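Local coordinates for protein 2-hydroxyhepta-2,4-diene-1,7-dioate isomerase (Mycobacterium abscessus, PDB 3RR6) that is of unknown function but belongs to the fumarylacetoacetate hydrolase family and is probably a metal-dependent isomerase or hydrolase, at residues 5-9 with 19-23; 10-14 with 48-52; 58-62 with 174-178; 118-122 with 146-150. All coordinates share one frame; numbering follows the deposited sequence. Where two conformers were deposited one is given.

Contact 1. Residues 5-9 with 19-23; sequences MRLGR and VSIEG
A beta hairpin made by strands 6-12 and 15-22 sets Arg6, Leu7 and Gly8 against Ile21, Ser20 and Val19. Gly8 and Val19 form a hydrogen-bonded antiparallel pair, with Gly8 N to Val19 O at 3.0 Å and Val19 N to Gly8 O at 2.8 Å. Leu7 and Ser20 follow as a non-hydrogen-bonded pair. Further along, Ile21 N binds Arg6 O at 2.8 Å, but Arg6 N and Ile21 O stand 4.2 Å apart, and a water spans them, accepting from Arg6 N and donating to Ile21 O and Ser20 OG. Ser20 suits this place because its small hydroxyl also donates to Glu22 OE2, on the anti lone pair, at 2.9 Å; Glu22 in turn pairs with Arg34. The Arg6 chain bends at its third torsion (chi3 -80°) and crosses Ile21 at about a right angle, bringing one face of the guanidinium over Ile21 CG2, which lies 3.7 Å from Arg6 NH1. Trp177 gives Arg6 a cation-pi partner. Since Gly8 has no side chain, Ile21 CD1 can rest above the backbone, 4.1 Å from Gly8 N. Gly8 and Val19 thus exchange two direct bonds, whereas Arg6 and Ile21 have one direct and one water-mediated link.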
loop_
_atom_site.group_PDB
_atom_site.type_symbol
_atom_site.label_atom_id
_atom_site.label_comp_id
_atom_site.label_asym_id
_atom_site.label_seq_id
_atom_site.Cartn_x
_atom_site.Cartn_y
_atom_site.Cartn_z
ATOM N N MET A 5 -11.772 12.531 3.587
ATOM C CA MET A 5 -12.144 12.140 2.202
ATOM C C MET A 5 -11.578 10.769 1.883
ATOM O O MET A 5 -10.679 10.281 2.567
ATOM C CB MET A 5 -11.575 13.137 1.182
ATOM C CG MET A 5 -12.222 14.505 1.187
ATOM S SD MET A 5 -11.427 15.628 0.017
ATOM C CE MET A 5 -12.036 15.027 -1.549
ATOM N N ARG A 6 -12.138 10.147 0.855
ATOM C CA ARG A 6 -11.529 9.008 0.195
ATOM C C ARG A 6 -11.203 9.443 -1.222
ATOM O O ARG A 6 -12.096 9.889 -1.962
ATOM C CB ARG A 6 -12.480 7.818 0.155
ATOM C CG ARG A 6 -12.659 7.121 1.488
ATOM C CD ARG A 6 -13.630 5.960 1.364
ATOM N NE ARG A 6 -15.005 6.440 1.383
ATOM C CZ ARG A 6 -16.060 5.782 0.909
ATOM N NH1 ARG A 6 -15.935 4.580 0.353
ATOM N NH2 ARG A 6 -17.259 6.345 0.986
ATOM N N LEU A 7 -9.934 9.336 -1.586
ATOM C CA LEU A 7 -9.463 9.734 -2.900
ATOM C C LEU A 7 -9.023 8.513 -3.659
ATOM O O LEU A 7 -8.406 7.603 -3.098
ATOM C CB LEU A 7 -8.283 10.684 -2.769
ATOM C CG LEU A 7 -8.602 11.967 -2.012
ATOM C CD1 LEU A 7 -7.312 12.758 -1.812
ATOM C CD2 LEU A 7 -9.651 12.806 -2.736
ATOM N N GLY A 8 -9.308 8.495 -4.949
ATOM C CA GLY A 8 -8.857 7.397 -5.780
ATOM C C GLY A 8 -8.922 7.733 -7.244
ATOM O O GLY A 8 -9.088 8.898 -7.619
ATOM N N ARG A 9 -8.770 6.703 -8.064
ATOM C CA ARG A 9 -8.752 6.849 -9.512
ATOM C C ARG A 9 -9.709 5.831 -10.103
ATOM O O ARG A 9 -9.815 4.712 -9.602
ATOM C CB ARG A 9 -7.343 6.638 -10.072
ATOM C CG ARG A 9 -6.367 7.745 -9.688
ATOM C CD ARG A 9 -4.937 7.427 -10.076
ATOM N NE ARG A 9 -4.758 7.365 -11.525
ATOM C CZ ARG A 9 -4.568 6.258 -12.241
ATOM N NH1 ARG A 9 -4.530 5.048 -11.683
ATOM N NH2 ARG A 9 -4.424 6.365 -13.563
ATOM N N VAL A 19 -10.740 11.051 -8.329
ATOM C CA VAL A 19 -12.057 11.258 -7.747
ATOM C C VAL A 19 -12.069 11.268 -6.225
ATOM O O VAL A 19 -11.189 10.697 -5.576
ATOM C CB VAL A 19 -13.051 10.157 -8.206
ATOM C CG1 VAL A 19 -13.341 10.291 -9.690
ATOM C CG2 VAL A 19 -12.512 8.746 -7.878
ATOM N N SER A 20 -13.092 11.929 -5.680
ATOM C CA SER A 20 -13.496 11.771 -4.291
ATOM C C SER A 20 -14.615 10.729 -4.249
ATOM O O SER A 20 -15.601 10.837 -4.991
ATOM C CB SER A 20 -13.988 13.110 -3.723
ATOM O OG SER A 20 -14.552 12.965 -2.429
ATOM N N ILE A 21 -14.468 9.717 -3.397
ATOM C CA ILE A 21 -15.456 8.640 -3.292
ATOM C C ILE A 21 -16.306 8.872 -2.050
ATOM O O ILE A 21 -15.794 8.921 -0.933
ATOM C CB ILE A 21 -14.778 7.253 -3.247
ATOM C CG1 ILE A 21 -14.017 7.004 -4.557
ATOM C CG2 ILE A 21 -15.821 6.151 -3.013
ATOM C CD1 ILE A 21 -12.746 6.240 -4.394
ATOM N N GLU A 22 -17.611 9.030 -2.255
ATOM C CA GLU A 22 -18.504 9.467 -1.191
ATOM C C GLU A 22 -19.649 8.471 -1.010
ATOM O O GLU A 22 -20.244 8.008 -1.983
ATOM C CB GLU A 22 -19.013 10.880 -1.501
ATOM C CG GLU A 22 -17.878 11.917 -1.524
ATOM C CD GLU A 22 -18.228 13.221 -2.207
ATOM O OE1 GLU A 22 -19.425 13.583 -2.262
ATOM O OE2 GLU A 22 -17.290 13.895 -2.692
ATOM N N GLY A 23 -19.921 8.123 0.244
ATOM C CA GLY A 23 -20.965 7.158 0.580
ATOM C C GLY A 23 -20.771 6.577 1.968
ATOM O O GLY A 23 -19.677 6.658 2.536
HETATM O O HOH W 1 -14.583 11.306 -0.153
#

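Contact 2. Residues 10-14 with 48-52; sequences IASPD and GRQWP
Trp51 NE1 donates to Asp14 OD2 at 3.0 Å in a straight bond, 178° at the hydrogen. The oxygen lies in the indole plane and receives the N-H on its anti lone pair, while the carboxylate is turned only 29° from the ring. Trp51, of strand 49-52, thus packs on the end of strand 6-12 and the turn leading to strand 15-22. One face of its indole takes CH-pi contacts: Ile10 CD1 stands 4.0 Å from the centroid of the six-membered ring, and Ser12 CB 3.8 Å from that of the five-membered ring. Ile10 reaches it with CG1 placed between the backbone N and the carbonyl carbon (chi1 57°). Serine is small enough to set its CB against the ring while its hydroxyl serves the turn, bonded to Gly15 O and weakly to Asp14 N. Arg49 NH2 comes 3.2 Å from Asp14 CB, yet it is 4.5 Å from Asp14 OD2 and makes no salt bridge; Glu35 pairs with the arginine instead. A water accepts a hydrogen bond from Arg49 NH1 at 3.0 Å and donates weakly to Asp14 O. Indole offers a greasy face to the strand and one N-H to the turn, so the buried nitrogen is satisfied and the ring's rotation fixed.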
loop_
_atom_site.group_PDB
_atom_site.type_symbol
_atom_site.label_atom_id
_atom_site.label_comp_id
_atom_site.label_asym_id
_atom_site.label_seq_id
_atom_site.Cartn_x
_atom_site.Cartn_y
_atom_site.Cartn_z
ATOM N N ILE A 10 -10.429 6.250 -11.133
ATOM C CA ILE A 10 -11.379 5.363 -11.797
ATOM C C ILE A 10 -11.225 5.402 -13.294
ATOM O O ILE A 10 -10.733 6.372 -13.858
ATOM C CB ILE A 10 -12.850 5.702 -11.450
ATOM C CG1 ILE A 10 -13.173 7.157 -11.809
ATOM C CG2 ILE A 10 -13.113 5.424 -9.985
ATOM C CD1 ILE A 10 -14.582 7.373 -12.255
ATOM N N ALA A 11 -11.640 4.300 -13.916
ATOM C CA ALA A 11 -11.876 4.235 -15.342
ATOM C C ALA A 11 -13.395 4.297 -15.506
ATOM O O ALA A 11 -14.117 3.423 -15.014
ATOM C CB ALA A 11 -11.323 2.934 -15.910
ATOM N N SER A 12 -13.875 5.358 -16.150
ATOM C CA SER A 12 -15.306 5.517 -16.444
ATOM C C SER A 12 -15.552 5.298 -17.943
ATOM O O SER A 12 -14.602 5.121 -18.709
ATOM C CB SER A 12 -15.769 6.914 -16.016
ATOM O OG SER A 12 -15.278 7.916 -16.894
ATOM N N PRO A 13 -16.831 5.305 -18.375
ATOM C CA PRO A 13 -17.079 5.314 -19.822
ATOM C C PRO A 13 -16.527 6.565 -20.513
ATOM O O PRO A 13 -16.254 6.537 -21.716
ATOM C CB PRO A 13 -18.609 5.281 -19.925
ATOM C CG PRO A 13 -19.082 4.736 -18.615
ATOM C CD PRO A 13 -18.077 5.184 -17.597
ATOM N N ASP A 14 -16.358 7.645 -19.748
ATOM C CA ASP A 14 -15.898 8.920 -20.286
ATOM C C ASP A 14 -14.398 9.149 -20.064
ATOM O O ASP A 14 -13.911 10.262 -20.277
ATOM C CB ASP A 14 -16.696 10.071 -19.656
ATOM C CG ASP A 14 -18.195 9.820 -19.657
ATOM O OD1 ASP A 14 -18.814 9.884 -20.741
ATOM O OD2 ASP A 14 -18.759 9.568 -18.572
ATOM N N GLY A 48 -17.509 18.924 -11.659
ATOM C CA GLY A 48 -18.956 18.802 -11.767
ATOM C C GLY A 48 -19.415 17.441 -12.268
ATOM O O GLY A 48 -20.576 17.079 -12.075
ATOM N N ARG A 49 -18.514 16.701 -12.918
ATOM C CA ARG A 49 -18.810 15.340 -13.368
ATOM C C ARG A 49 -18.833 14.392 -12.176
ATOM O O ARG A 49 -18.018 14.518 -11.259
ATOM C CB ARG A 49 -17.766 14.837 -14.371
ATOM C CG ARG A 49 -17.807 15.512 -15.737
ATOM C CD ARG A 49 -17.346 14.563 -16.856
ATOM N NE ARG A 49 -15.957 14.129 -16.706
ATOM C CZ ARG A 49 -15.280 13.417 -17.609
ATOM N NH1 ARG A 49 -14.019 13.073 -17.375
ATOM N NH2 ARG A 49 -15.855 13.046 -18.751
ATOM N N GLN A 50 -19.772 13.454 -12.195
ATOM C CA GLN A 50 -19.797 12.368 -11.224
ATOM C C GLN A 50 -20.437 11.122 -11.826
ATOM O O GLN A 50 -21.190 11.204 -12.801
ATOM C CB GLN A 50 -20.547 12.778 -9.956
ATOM C CG GLN A 50 -22.026 13.083 -10.163
ATOM C CD GLN A 50 -22.740 13.379 -8.861
ATOM O OE1 GLN A 50 -22.573 14.451 -8.279
ATOM N NE2 GLN A 50 -23.541 12.431 -8.397
ATOM N N TRP A 51 -20.122 9.978 -11.227
ATOM C CA TRP A 51 -20.685 8.689 -11.624
ATOM C C TRP A 51 -21.069 7.879 -10.394
ATOM O O TRP A 51 -20.422 7.985 -9.350
ATOM C CB TRP A 51 -19.657 7.872 -12.402
ATOM C CG TRP A 51 -19.018 8.570 -13.556
ATOM C CD1 TRP A 51 -19.372 8.472 -14.871
ATOM C CD2 TRP A 51 -17.896 9.457 -13.507
ATOM N NE1 TRP A 51 -18.541 9.249 -15.644
ATOM C CE2 TRP A 51 -17.629 9.868 -14.831
ATOM C CE3 TRP A 51 -17.096 9.954 -12.470
ATOM C CZ2 TRP A 51 -16.588 10.744 -15.147
ATOM C CZ3 TRP A 51 -16.059 10.821 -12.785
ATOM C CH2 TRP A 51 -15.815 11.209 -14.111
ATOM N N PRO A 52 -22.106 7.032 -10.513
ATOM C CA PRO A 52 -22.312 6.050 -9.448
ATOM C C PRO A 52 -21.098 5.117 -9.356
ATOM O O PRO A 52 -20.556 4.707 -10.388
ATOM C CB PRO A 52 -23.565 5.289 -9.904
ATOM C CG PRO A 52 -24.248 6.206 -10.852
ATOM C CD PRO A 52 -23.155 6.952 -11.546
HETATM O O HOH W 2 -11.555 11.567 -18.248
#

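Contact 3. Residues 58-62 with 174-178; sequences LLAPI and LGPWI
With CG opposite its carbonyl carbon (chi1 -71°), Leu58 extends CD1 to CZ3 and CE3 of Trp177, 3.8 Å from CZ3. The tryptophan's CG, set between the backbone N and the carbonyl carbon (chi1 43°), turns the indole over Pro176, whose CG lies over the ring centre, 3.6 Å above its plane. Leu58 CD1 touches Pro176 CB as well, at 4.1 Å. The peptide before Pro176 is cis, and the chain turns a corner here within strand 172-179; Gly175, at a positive phi of 147°, suits the bend. Pro61 fits into the angle: its CD lies 3.4 Å from Leu174 O and its CB 3.9 Å from Ile178 CD1. Proline brings a compact apolar ring and no N-H that would need a partner. Here the Rv2993c-like N-terminal part of the chain, passing on from strand 57-58, is laid against a strand of the fumarylacetoacetate hydrolase part. No direct hydrogen bond joins the two segments; a water lies 2.8 Å from Leu59 O and 2.9 Å from Pro176 O. Ile62 CB rests on Ile178 CD1, and that same methyl lies 3.8 Å from Pro61 O, a buried carbonyl without a polar partner.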
loop_
_atom_site.group_PDB
_atom_site.type_symbol
_atom_site.label_atom_id
_atom_site.label_comp_id
_atom_site.label_asym_id
_atom_site.label_seq_id
_atom_site.Cartn_x
_atom_site.Cartn_y
_atom_site.Cartn_z
ATOM N N LEU A 58 -12.529 0.970 -10.141
ATOM C CA LEU A 58 -11.437 1.497 -9.329
ATOM C C LEU A 58 -10.094 1.020 -9.873
ATOM O O LEU A 58 -9.919 -0.163 -10.198
ATOM C CB LEU A 58 -11.567 1.055 -7.864
ATOM C CG LEU A 58 -12.689 1.690 -7.046
ATOM C CD1 LEU A 58 -12.899 0.940 -5.731
ATOM C CD2 LEU A 58 -12.378 3.160 -6.798
ATOM N N LEU A 59 -9.161 1.958 -9.970
ATOM C CA LEU A 59 -7.780 1.707 -10.380
ATOM C C LEU A 59 -6.871 1.885 -9.172
ATOM O O LEU A 59 -7.347 2.182 -8.079
ATOM C CB LEU A 59 -7.384 2.707 -11.464
ATOM C CG LEU A 59 -8.311 2.804 -12.674
ATOM C CD1 LEU A 59 -7.855 3.907 -13.601
ATOM C CD2 LEU A 59 -8.365 1.459 -13.394
ATOM N N ALA A 60 -5.559 1.723 -9.342
ATOM C CA ALA A 60 -4.643 2.114 -8.271
ATOM C C ALA A 60 -4.906 3.586 -7.966
ATOM O O ALA A 60 -5.119 4.371 -8.887
ATOM C CB ALA A 60 -3.192 1.910 -8.673
ATOM N N PRO A 61 -4.916 3.965 -6.677
ATOM C CA PRO A 61 -5.468 5.287 -6.326
ATOM C C PRO A 61 -4.574 6.504 -6.553
ATOM O O PRO A 61 -5.025 7.634 -6.341
ATOM C CB PRO A 61 -5.776 5.139 -4.834
ATOM C CG PRO A 61 -4.837 4.092 -4.359
ATOM C CD PRO A 61 -4.765 3.108 -5.488
ATOM N N ILE A 62 -3.330 6.285 -6.957
ATOM C CA ILE A 62 -2.379 7.383 -7.116
ATOM C C ILE A 62 -1.329 6.990 -8.146
ATOM O O ILE A 62 -1.066 5.800 -8.350
ATOM C CB ILE A 62 -1.718 7.713 -5.745
ATOM C CG1 ILE A 62 -1.173 9.134 -5.718
ATOM C CG2 ILE A 62 -0.649 6.689 -5.400
ATOM C CD1 ILE A 62 -2.209 10.166 -5.381
ATOM N N LEU A 174 -2.299 -2.030 -4.938
ATOM C CA LEU A 174 -2.490 -0.806 -4.177
ATOM C C LEU A 174 -3.946 -0.358 -4.303
ATOM O O LEU A 174 -4.486 -0.309 -5.409
ATOM C CB LEU A 174 -1.554 0.269 -4.726
ATOM C CG LEU A 174 -1.308 1.502 -3.866
ATOM C CD1 LEU A 174 -0.480 1.162 -2.628
ATOM C CD2 LEU A 174 -0.610 2.582 -4.704
ATOM N N GLY A 175 -4.571 -0.012 -3.185
ATOM C CA GLY A 175 -5.965 0.425 -3.202
ATOM C C GLY A 175 -6.713 0.026 -1.951
ATOM O O GLY A 175 -6.102 -0.445 -0.999
ATOM N N PRO A 176 -8.046 0.186 -1.946
ATOM C CA PRO A 176 -8.913 0.629 -3.056
ATOM C C PRO A 176 -8.996 2.146 -3.236
ATOM O O PRO A 176 -9.451 2.624 -4.277
ATOM C CB PRO A 176 -10.281 0.085 -2.650
ATOM C CG PRO A 176 -10.240 0.105 -1.177
ATOM C CD PRO A 176 -8.846 -0.289 -0.803
ATOM N N TRP A 177 -8.577 2.879 -2.211
ATOM C CA TRP A 177 -8.642 4.336 -2.181
ATOM C C TRP A 177 -7.779 4.825 -1.039
ATOM O O TRP A 177 -7.351 4.035 -0.192
ATOM C CB TRP A 177 -10.090 4.840 -2.012
ATOM C CG TRP A 177 -10.893 4.087 -0.999
ATOM C CD1 TRP A 177 -10.660 3.998 0.346
ATOM C CD2 TRP A 177 -12.067 3.313 -1.253
ATOM N NE1 TRP A 177 -11.608 3.193 0.939
ATOM C CE2 TRP A 177 -12.490 2.771 -0.019
ATOM C CE3 TRP A 177 -12.801 3.012 -2.410
ATOM C CZ2 TRP A 177 -13.614 1.941 0.093
ATOM C CZ3 TRP A 177 -13.939 2.192 -2.291
ATOM C CH2 TRP A 177 -14.320 1.666 -1.047
ATOM N N ILE A 178 -7.555 6.134 -1.004
ATOM C CA ILE A 178 -6.716 6.770 -0.001
ATOM C C ILE A 178 -7.602 7.520 0.982
ATOM O O ILE A 178 -8.368 8.386 0.573
ATOM C CB ILE A 178 -5.744 7.746 -0.677
ATOM C CG1 ILE A 178 -4.779 6.985 -1.580
ATOM C CG2 ILE A 178 -4.959 8.565 0.359
ATOM C CD1 ILE A 178 -4.103 7.851 -2.637
HETATM O O HOH W 3 -8.596 4.116 -6.551
#

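Contact 4. Residues 118-122 with 146-150; sequences EGELA and IGNDV
Glu118 opens the first segment by giving its backbone N-H to Asn148 OD1 at 3.0 Å and taking Asp149 N on its carbonyl O at 2.8 Å. Asparagine suits this position because its amide oxygen can reach across to the N-H of Glu118, just before the regular pairing of strand 119-122 begins. The Glu118 side chain lies alongside that of Asp149, pointing the same way, with Glu118 OE1 and Asp149 OD2 3.4 Å apart and the carboxylate planes turned 73° against each other. Gly119 faces Asn148 in a non-hydrogen-bonded antiparallel pair. Glu120 then exchanges two backbone bonds with Gly147, from Glu120 N to Gly147 O and from Gly147 N to Glu120 O, each 2.9 Å. Its extended side chain brings OE2 to 3.8 Å from Asp149 OD2, the aspartate placing its CG opposite its own N (chi1 -178°). A water lies 2.5 Å from Glu120 OE2 and 2.6 Å from Asp149 OD2, unusually close, so its donations are uncertain. Such a cluster of an E-x-E motif and an aspartate is the divalent-metal site of fumarylacetoacetate hydrolase relatives; the carboxylates are consistent with that role here, though it is a water that is modelled between Glu120 and Asp149. Lys94 and Lys166 form salt bridges with Asp149, while Gly232 N holds the other oxygen of Glu120. Ala122 ends the segment with its methyl beside the Ile146-Gly147 peptide. Strand 228-230 runs beside strand 115-125, and strand 172-179 pairs with strand 141-152; Ile146 and Leu121 pack on strand 245-250, and helix 163-167 contributes Lys166.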
loop_
_atom_site.group_PDB
_atom_site.type_symbol
_atom_site.label_atom_id
_atom_site.label_comp_id
_atom_site.label_asym_id
_atom_site.label_seq_id
_atom_site.Cartn_x
_atom_site.Cartn_y
_atom_site.Cartn_z
ATOM N N GLU A 118 2.157 -10.255 1.260
ATOM C CA GLU A 118 2.591 -9.445 2.406
ATOM C C GLU A 118 1.666 -8.235 2.523
ATOM O O GLU A 118 1.871 -7.212 1.868
ATOM C CB GLU A 118 4.061 -9.011 2.253
ATOM C CG GLU A 118 5.029 -10.203 2.183
ATOM C CD GLU A 118 6.499 -9.853 2.164
ATOM O OE1 GLU A 118 6.855 -8.676 2.302
ATOM O OE2 GLU A 118 7.310 -10.800 1.985
ATOM N N GLY A 119 0.619 -8.359 3.336
ATOM C CA GLY A 119 -0.344 -7.266 3.475
ATOM C C GLY A 119 0.245 -6.132 4.283
ATOM O O GLY A 119 0.868 -6.376 5.310
ATOM N N GLU A 120 0.052 -4.889 3.825
ATOM C CA GLU A 120 0.683 -3.719 4.464
ATOM C C GLU A 120 -0.190 -2.472 4.436
ATOM O O GLU A 120 -0.948 -2.245 3.501
ATOM C CB GLU A 120 2.026 -3.387 3.792
ATOM C CG GLU A 120 2.860 -4.624 3.478
ATOM C CD GLU A 120 4.349 -4.441 3.478
ATOM O OE1 GLU A 120 4.845 -3.311 3.631
ATOM O OE2 GLU A 120 5.040 -5.480 3.386
ATOM N N LEU A 121 -0.059 -1.659 5.476
ATOM C CA LEU A 121 -0.539 -0.277 5.451
ATOM C C LEU A 121 0.393 0.553 4.575
ATOM O O LEU A 121 1.618 0.491 4.734
ATOM C CB LEU A 121 -0.565 0.308 6.866
ATOM C CG LEU A 121 -0.949 1.786 6.965
ATOM C CD1 LEU A 121 -2.434 1.969 6.679
ATOM C CD2 LEU A 121 -0.595 2.355 8.349
ATOM N N ALA A 122 -0.189 1.327 3.657
ATOM C CA ALA A 122 0.570 2.174 2.739
ATOM C C ALA A 122 0.390 3.649 3.055
ATOM O O ALA A 122 -0.731 4.139 3.119
ATOM C CB ALA A 122 0.128 1.900 1.284
ATOM N N ILE A 146 -4.009 0.672 1.163
ATOM C CA ILE A 146 -3.572 -0.696 1.435
ATOM C C ILE A 146 -2.619 -1.123 0.325
ATOM O O ILE A 146 -2.785 -0.728 -0.832
ATOM C CB ILE A 146 -4.760 -1.674 1.503
ATOM C CG1 ILE A 146 -5.884 -1.087 2.347
ATOM C CG2 ILE A 146 -4.304 -3.047 2.053
ATOM C CD1 ILE A 146 -7.130 -1.954 2.416
ATOM N N GLY A 147 -1.608 -1.903 0.686
ATOM C CA GLY A 147 -0.697 -2.495 -0.283
ATOM C C GLY A 147 -0.487 -3.974 -0.030
ATOM O O GLY A 147 -0.811 -4.489 1.038
ATOM N N ASN A 148 0.051 -4.657 -1.036
ATOM C CA ASN A 148 0.458 -6.059 -0.924
ATOM C C ASN A 148 1.867 -6.154 -1.509
ATOM O O ASN A 148 2.047 -6.002 -2.719
ATOM C CB ASN A 148 -0.549 -6.930 -1.681
ATOM C CG ASN A 148 -0.417 -8.422 -1.403
ATOM O OD1 ASN A 148 0.579 -8.887 -0.862
ATOM N ND2 ASN A 148 -1.439 -9.189 -1.813
ATOM N N ASP A 149 2.869 -6.349 -0.657
ATOM C CA ASP A 149 4.268 -6.421 -1.096
ATOM C C ASP A 149 4.546 -7.845 -1.573
ATOM O O ASP A 149 5.196 -8.643 -0.885
ATOM C CB ASP A 149 5.222 -6.010 0.034
ATOM C CG ASP A 149 6.702 -6.011 -0.379
ATOM O OD1 ASP A 149 7.039 -6.183 -1.565
ATOM O OD2 ASP A 149 7.560 -5.833 0.519
ATOM N N VAL A 150 4.042 -8.155 -2.761
ATOM C CA VAL A 150 4.168 -9.494 -3.319
ATOM C C VAL A 150 5.648 -9.771 -3.612
ATOM O O VAL A 150 6.359 -8.909 -4.145
ATOM C CB VAL A 150 3.310 -9.674 -4.591
ATOM C CG1 VAL A 150 3.431 -11.112 -5.136
ATOM C CG2 VAL A 150 1.825 -9.344 -4.321
HETATM O O HOH W 4 7.535 -5.391 3.097
#

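In the fold
The four contacts form a path from the N-terminal part to the probable metal site. Contacts 1 and 2 share strand 6-12, their centres 12 Å apart, and Val19 CG1 touches Ile10 CG1 at 3.8 Å. Contact 3 joins contact 1 through probable backbone hydrogen bonds, Ile178 N to Leu7 O at 2.7 Å and Leu59 N to Arg9 O at 2.9 Å. It meets contact 4 in the same manner, Gly175 N lying 3.0 Å from Ile146 O. Strand 172-179 thus bridges the two parts of the chain. The carboxylate cluster belongs to contact 4, whose centre is about 12 Å from that of contact 3, about 20 Å from that of contact 1 and about 27 Å from that of contact 2.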